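Glycosylation Associate Protein 1 (Streptococcus agalactiae serotype V, PDB 6OYC) is a component of the accessory Sec system that forms a complex with its partner Gap proteins and probably supports glycosylation and secretion of a surface adhesin. Local coordinates at residues Phe24-Val29 with Tyr356-Glu361; Thr352-Glu357 with Thr409-Glu414. One frame throughout, in Å; residues are numbered along the deposited sequence.

Overall arrangement
From the N terminus the chain leaves strand 2-5 of the seven-stranded parallel sheet, and the loop holding residues 24-29 meets residues 356-361, closing contact 1 over more than three hundred residues. In between come the rest of that sheet, the long antiparallel sheet and the first strands of the second, six-stranded parallel sheet. Contact 2 closes a much shorter loop, from the end of strand 349-354 to residues 409-414. Its first segment overlaps the second of contact 1 through Tyr356 and Glu357, so the second loop begins on the stretch where the first ends. Contact 1 bridges the two parallel-sheet regions, whereas contact 2 binds neighbouring strands inside the second.

Contact 1 of 2, residues Phe24-Val29 with Tyr356-Glu361; sequences FKPTNV and YEREFE. With SO4 (sulfate ion), chain K.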
loop_
_atom_site.group_PDB
_atom_site.type_symbol
_atom_site.label_atom_id
_atom_site.label_comp_id
_atom_site.label_asym_id
_atom_site.label_seq_id
_atom_site.Cartn_x
_atom_site.Cartn_y
_atom_site.Cartn_z
ATOM N N PHE A 24 12.619 -1.836 1.113
ATOM C CA PHE A 24 12.266 -1.695 2.522
ATOM C C PHE A 24 10.829 -1.193 2.665
ATOM O O PHE A 24 10.544 -0.295 3.465
ATOM C CB PHE A 24 13.246 -0.758 3.240
ATOM C CG PHE A 24 13.505 -1.122 4.670
ATOM C CD1 PHE A 24 13.811 -2.430 5.022
ATOM C CD2 PHE A 24 13.422 -0.167 5.664
ATOM C CE1 PHE A 24 14.050 -2.779 6.344
ATOM C CE2 PHE A 24 13.657 -0.509 6.994
ATOM C CZ PHE A 24 13.970 -1.822 7.329
ATOM N N LYS A 25 9.917 -1.747 1.882
ATOM C CA LYS A 25 8.536 -1.269 1.911
ATOM C C LYS A 25 7.846 -1.686 3.212
ATOM O O LYS A 25 7.930 -2.848 3.603
ATOM C CB LYS A 25 7.774 -1.813 0.710
ATOM C CG LYS A 25 6.298 -1.416 0.643
ATOM C CD LYS A 25 5.582 -2.313 -0.371
ATOM C CE LYS A 25 4.081 -2.406 -0.126
ATOM N NZ LYS A 25 3.753 -2.895 1.238
ATOM N N PRO A 26 7.177 -0.768 3.916
ATOM C CA PRO A 26 6.316 -1.178 5.034
ATOM C C PRO A 26 5.129 -1.985 4.527
ATOM O O PRO A 26 4.611 -1.745 3.430
ATOM C CB PRO A 26 5.851 0.152 5.650
ATOM C CG PRO A 26 6.666 1.226 5.010
ATOM C CD PRO A 26 7.123 0.688 3.681
ATOM N N THR A 27 4.687 -2.950 5.348
ATOM C CA THR A 27 3.571 -3.809 4.942
ATOM C C THR A 27 2.228 -3.075 4.913
ATOM O O THR A 27 1.295 -3.556 4.263
ATOM C CB THR A 27 3.466 -5.023 5.863
ATOM O OG1 THR A 27 3.728 -4.616 7.207
ATOM C CG2 THR A 27 4.469 -6.096 5.455
ATOM N N ASN A 28 2.110 -1.926 5.579
ATOM C CA ASN A 28 0.842 -1.220 5.713
ATOM C C ASN A 28 0.695 -0.033 4.770
ATOM O O ASN A 28 -0.287 0.700 4.883
ATOM C CB ASN A 28 0.655 -0.730 7.156
ATOM C CG ASN A 28 1.658 0.358 7.543
ATOM O OD1 ASN A 28 2.783 0.406 7.029
ATOM N ND2 ASN A 28 1.251 1.235 8.458
ATOM N N VAL A 29 1.653 0.204 3.882
ATOM C CA VAL A 29 1.508 1.184 2.816
ATOM C C VAL A 29 1.119 0.436 1.550
ATOM O O VAL A 29 1.760 -0.556 1.187
ATOM C CB VAL A 29 2.806 1.986 2.615
ATOM C CG1 VAL A 29 2.671 2.992 1.448
ATOM C CG2 VAL A 29 3.168 2.715 3.892
ATOM N N TYR A 356 7.205 -11.732 4.753
ATOM C CA TYR A 356 6.992 -10.330 4.454
ATOM C C TYR A 356 7.838 -9.409 5.335
ATOM O O TYR A 356 7.755 -8.187 5.185
ATOM C CB TYR A 356 5.506 -9.979 4.601
ATOM C CG TYR A 356 4.547 -10.722 3.675
ATOM C CD1 TYR A 356 4.713 -10.695 2.288
ATOM C CD2 TYR A 356 3.450 -11.425 4.195
ATOM C CE1 TYR A 356 3.834 -11.364 1.453
ATOM C CE2 TYR A 356 2.552 -12.090 3.357
ATOM C CZ TYR A 356 2.758 -12.060 1.991
ATOM O OH TYR A 356 1.878 -12.714 1.157
ATOM N N GLU A 357 8.666 -9.958 6.220
ATOM C CA GLU A 357 9.452 -9.129 7.127
ATOM C C GLU A 357 10.539 -8.388 6.358
ATOM O O GLU A 357 11.397 -9.015 5.728
ATOM C CB GLU A 357 10.079 -9.983 8.228
ATOM C CG GLU A 357 10.961 -9.159 9.163
ATOM C CD GLU A 357 10.258 -7.889 9.665
ATOM O OE1 GLU A 357 9.094 -7.966 10.092
ATOM O OE2 GLU A 357 10.863 -6.798 9.631
ATOM N N ARG A 358 10.521 -7.057 6.426
ATOM C CA ARG A 358 11.494 -6.266 5.675
ATOM C C ARG A 358 12.853 -6.190 6.373
ATOM O O ARG A 358 13.876 -6.014 5.700
ATOM C CB ARG A 358 10.942 -4.864 5.416
ATOM C CG ARG A 358 10.758 -3.998 6.627
ATOM C CD ARG A 358 10.247 -2.620 6.208
ATOM N NE ARG A 358 9.876 -1.823 7.365
ATOM C CZ ARG A 358 9.699 -0.502 7.365
ATOM N NH1 ARG A 358 9.854 0.205 6.249
ATOM N NH2 ARG A 358 9.367 0.112 8.491
ATOM N N GLU A 359 12.889 -6.339 7.695
ATOM C CA GLU A 359 14.153 -6.280 8.417
ATOM C C GLU A 359 15.064 -7.419 7.975
ATOM O O GLU A 359 14.671 -8.591 7.980
ATOM C CB GLU A 359 13.923 -6.343 9.932
ATOM C CG GLU A 359 13.352 -5.065 10.572
ATOM C CD GLU A 359 14.288 -3.851 10.469
ATOM O OE1 GLU A 359 15.450 -3.997 10.009
ATOM O OE2 GLU A 359 13.855 -2.737 10.844
ATOM N N PHE A 360 16.291 -7.067 7.597
ATOM C CA PHE A 360 17.159 -8.043 6.955
ATOM C C PHE A 360 17.530 -9.162 7.921
ATOM O O PHE A 360 17.313 -10.343 7.626
ATOM C CB PHE A 360 18.403 -7.351 6.384
ATOM C CG PHE A 360 18.133 -6.502 5.125
ATOM C CD1 PHE A 360 16.849 -6.095 4.782
ATOM C CD2 PHE A 360 19.179 -6.106 4.299
ATOM C CE1 PHE A 360 16.621 -5.325 3.644
ATOM C CE2 PHE A 360 18.955 -5.329 3.156
ATOM C CZ PHE A 360 17.678 -4.944 2.832
ATOM N N GLU A 361 18.025 -8.818 9.109
ATOM C CA GLU A 361 18.568 -9.862 9.976
ATOM C C GLU A 361 17.469 -10.752 10.557
ATOM O O GLU A 361 17.665 -11.964 10.709
ATOM C CB GLU A 361 19.436 -9.253 11.071
ATOM C CG GLU A 361 20.932 -9.349 10.736
ATOM C CD GLU A 361 21.487 -10.772 10.828
ATOM O OE1 GLU A 361 21.419 -11.512 9.824
ATOM O OE2 GLU A 361 22.009 -11.148 11.898
HETATM S S SO4 K . 6.660 -2.838 9.363
HETATM O O1 SO4 K . 5.999 -3.323 8.155
HETATM O O2 SO4 K . 6.122 -1.524 9.742
HETATM O O3 SO4 K . 8.098 -2.789 9.110
HETATM O O4 SO4 K . 6.416 -3.777 10.464
#
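Tyr356 meets Thr27 with its carbonyl and CB: the methyl CG2 of Thr27 rests 3.9 Å from Tyr356 O and also touches CB. Its ring leads away from the contact, and the hydroxyl bonds to Thr438 of helix 436-445 and to Tyr321 of strand 318-323. Arg358 carries most of the contact. With CG held between its backbone N and carbonyl carbon (chi1 67°) and the chain extended from there to NE, the side chain runs across the Phe24 ring. Arg358 CD sits over the centre of the Phe24 ring, a CH-pi contact 3.7 Å from the centroid, and the guanidinium then lies nearly flat on the same ring, the planes 20° apart, in a cation-pi stack. Pro26 CA covers the opposite face of the guanidinium. Arg358 NH1 donates to Phe24 O at 2.9 Å, within the guanidinium plane but from above the carbonyl plane.

The two loops lie at the C-terminal ends of parallel strands in two Rossmann-like domains, facing each other across the cleft of a GT-B-type fold. A sulfate, probably from the crystallisation liquor, sits between them: Thr27 N and OG1 both reach its O1, the hydroxyl at 2.8 Å, while Arg358 NE gives O3 a weak, bent bond.

Glu359, at the N-cap position of helix 360-375, sets its carboxylate at the Phe24 ring edge, Glu359 OE2 3.6 Å from Phe24 CZ. Beyond it, Phe360 CE1 approaches Phe24 CD1 at 4.3 Å.

Contact 2 of 2, residues Thr352-Glu357 with Thr409-Glu414; sequences TFVSYE and THPLSE
His410 and Ser355 make the side-chain bond of this contact: His410 ND1 donates to Ser355 O at 2.6 Å, nearly straight at 165°. The oxygen lies at the imidazole edge, close to the ring plane, while the donor is tilted from the plane of the carbonyl. With CG anti to its backbone N (chi1 167°), the imidazole extends along the other chain beyond the paired strands, carrying His410 CE1 to 3.3 Å from Glu357 O. The same Ser355 O also receives a CA-H...O contact from CA of His410.

Just before this, the backbones are paired in parallel. Thr409 N donates to Phe353 O at 2.8 Å, and Thr409 O accepts from Ser355 N at 3.1 Å, so Thr409 grips the residues before and after Val354. On the face holding Val354 and Thr409 the two side chains run side by side, pointing the same way. Thr409 CG2 also comes to 3.5 Å from Thr352 CG2. Pro411 follows, its CD packed against Val354 CG1 at 3.8 Å and its CG against Tyr356 CE1.

Farther out, Arg363 of helix 360-375 lies against His410 and bonds to Glu357 O, while Asp416 and Ile417 of helix 414-420 back Pro411. Thr352 OG1 is tied to Glu319. Ser413 caps helix 414-420, its OG bonded to Asp416 N. The arrangement is that of an edge strand in a Rossmann-like parallel sheet: strand 406-409 pairs with strand 349-354, and both chains leave their C-terminal ends to enter helices.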
loop_
_atom_site.group_PDB
_atom_site.type_symbol
_atom_site.label_atom_id
_atom_site.label_comp_id
_atom_site.label_asym_id
_atom_site.label_seq_id
_atom_site.Cartn_x
_atom_site.Cartn_y
_atom_site.Cartn_z
ATOM N N THR A 352 6.239 -22.930 -1.222
ATOM C CA THR A 352 6.982 -21.674 -1.172
ATOM C C THR A 352 6.745 -21.022 0.183
ATOM O O THR A 352 5.628 -20.570 0.474
ATOM C CB THR A 352 6.559 -20.717 -2.279
ATOM O OG1 THR A 352 6.688 -21.356 -3.549
ATOM C CG2 THR A 352 7.415 -19.451 -2.231
ATOM N N PHE A 353 7.803 -20.952 0.991
ATOM C CA PHE A 353 7.762 -20.206 2.243
ATOM C C PHE A 353 7.901 -18.714 1.970
ATOM O O PHE A 353 8.794 -18.278 1.233
ATOM C CB PHE A 353 8.860 -20.673 3.189
ATOM C CG PHE A 353 8.716 -22.099 3.604
ATOM C CD1 PHE A 353 7.617 -22.502 4.355
ATOM C CD2 PHE A 353 9.650 -23.050 3.204
ATOM C CE1 PHE A 353 7.469 -23.823 4.729
ATOM C CE2 PHE A 353 9.510 -24.377 3.567
ATOM C CZ PHE A 353 8.427 -24.770 4.336
ATOM N N VAL A 354 7.014 -17.937 2.573
ATOM C CA VAL A 354 6.865 -16.521 2.272
ATOM C C VAL A 354 7.091 -15.735 3.555
ATOM O O VAL A 354 6.421 -15.978 4.567
ATOM C CB VAL A 354 5.481 -16.231 1.678
ATOM C CG1 VAL A 354 5.276 -14.707 1.415
ATOM C CG2 VAL A 354 5.302 -17.061 0.414
ATOM N N SER A 355 8.045 -14.807 3.519
ATOM C CA SER A 355 8.291 -13.888 4.620
ATOM C C SER A 355 8.103 -12.469 4.110
ATOM O O SER A 355 8.760 -12.056 3.143
ATOM C CB SER A 355 9.696 -14.070 5.195
ATOM O OG SER A 355 10.028 -12.994 6.050
ATOM N N TYR A 356 7.205 -11.732 4.753
ATOM C CA TYR A 356 6.992 -10.330 4.454
ATOM C C TYR A 356 7.838 -9.409 5.335
ATOM O O TYR A 356 7.755 -8.187 5.185
ATOM C CB TYR A 356 5.506 -9.979 4.601
ATOM C CG TYR A 356 4.547 -10.722 3.675
ATOM C CD1 TYR A 356 4.713 -10.695 2.288
ATOM C CD2 TYR A 356 3.450 -11.425 4.195
ATOM C CE1 TYR A 356 3.834 -11.364 1.453
ATOM C CE2 TYR A 356 2.552 -12.090 3.357
ATOM C CZ TYR A 356 2.758 -12.060 1.991
ATOM O OH TYR A 356 1.878 -12.714 1.157
ATOM N N GLU A 357 8.666 -9.958 6.220
ATOM C CA GLU A 357 9.452 -9.129 7.127
ATOM C C GLU A 357 10.539 -8.388 6.358
ATOM O O GLU A 357 11.397 -9.015 5.728
ATOM C CB GLU A 357 10.079 -9.983 8.228
ATOM C CG GLU A 357 10.961 -9.159 9.163
ATOM C CD GLU A 357 10.258 -7.889 9.665
ATOM O OE1 GLU A 357 9.094 -7.966 10.092
ATOM O OE2 GLU A 357 10.863 -6.798 9.631
ATOM N N THR A 409 10.956 -17.241 -0.193
ATOM C CA THR A 409 10.951 -15.984 -0.923
ATOM C C THR A 409 10.461 -14.857 -0.023
ATOM O O THR A 409 9.723 -15.073 0.945
ATOM C CB THR A 409 10.084 -16.045 -2.194
ATOM O OG1 THR A 409 10.261 -14.833 -2.928
ATOM C CG2 THR A 409 8.617 -16.139 -1.854
ATOM N N HIS A 410 10.869 -13.637 -0.383
ATOM C CA HIS A 410 10.494 -12.416 0.323
ATOM C C HIS A 410 9.978 -11.406 -0.693
ATOM O O HIS A 410 10.751 -10.613 -1.240
ATOM C CB HIS A 410 11.681 -11.848 1.104
ATOM C CG HIS A 410 11.456 -10.448 1.597
ATOM N ND1 HIS A 410 10.363 -10.096 2.362
ATOM C CD2 HIS A 410 12.169 -9.312 1.413
ATOM C CE1 HIS A 410 10.417 -8.806 2.633
ATOM N NE2 HIS A 410 11.504 -8.310 2.070
ATOM N N PRO A 411 8.681 -11.404 -0.973
ATOM C CA PRO A 411 8.135 -10.425 -1.930
ATOM C C PRO A 411 8.353 -8.996 -1.438
ATOM O O PRO A 411 8.185 -8.707 -0.255
ATOM C CB PRO A 411 6.644 -10.776 -1.993
ATOM C CG PRO A 411 6.524 -12.148 -1.320
ATOM C CD PRO A 411 7.647 -12.249 -0.356
ATOM N N LEU A 412 8.739 -8.100 -2.364
ATOM C CA LEU A 412 9.106 -6.721 -2.053
ATOM C C LEU A 412 7.960 -5.728 -2.219
ATOM O O LEU A 412 8.078 -4.593 -1.757
ATOM C CB LEU A 412 10.277 -6.262 -2.947
ATOM C CG LEU A 412 11.545 -7.140 -2.873
ATOM C CD1 LEU A 412 12.517 -6.858 -4.020
ATOM C CD2 LEU A 412 12.236 -6.985 -1.531
ATOM N N SER A 413 6.871 -6.128 -2.863
ATOM C CA SER A 413 5.820 -5.223 -3.301
ATOM C C SER A 413 4.569 -6.059 -3.519
ATOM O O SER A 413 4.632 -7.288 -3.568
ATOM C CB SER A 413 6.211 -4.509 -4.601
ATOM O OG SER A 413 6.267 -5.456 -5.676
ATOM N N GLU A 414 3.431 -5.379 -3.679
ATOM C CA GLU A 414 2.219 -6.090 -4.072
ATOM C C GLU A 414 2.402 -6.771 -5.420
ATOM O O GLU A 414 1.899 -7.877 -5.632
ATOM C CB GLU A 414 1.025 -5.139 -4.110
ATOM C CG GLU A 414 0.576 -4.714 -2.723
ATOM C CD GLU A 414 -0.210 -3.413 -2.708
ATOM O OE1 GLU A 414 -0.606 -2.979 -1.607
ATOM O OE2 GLU A 414 -0.434 -2.821 -3.784
#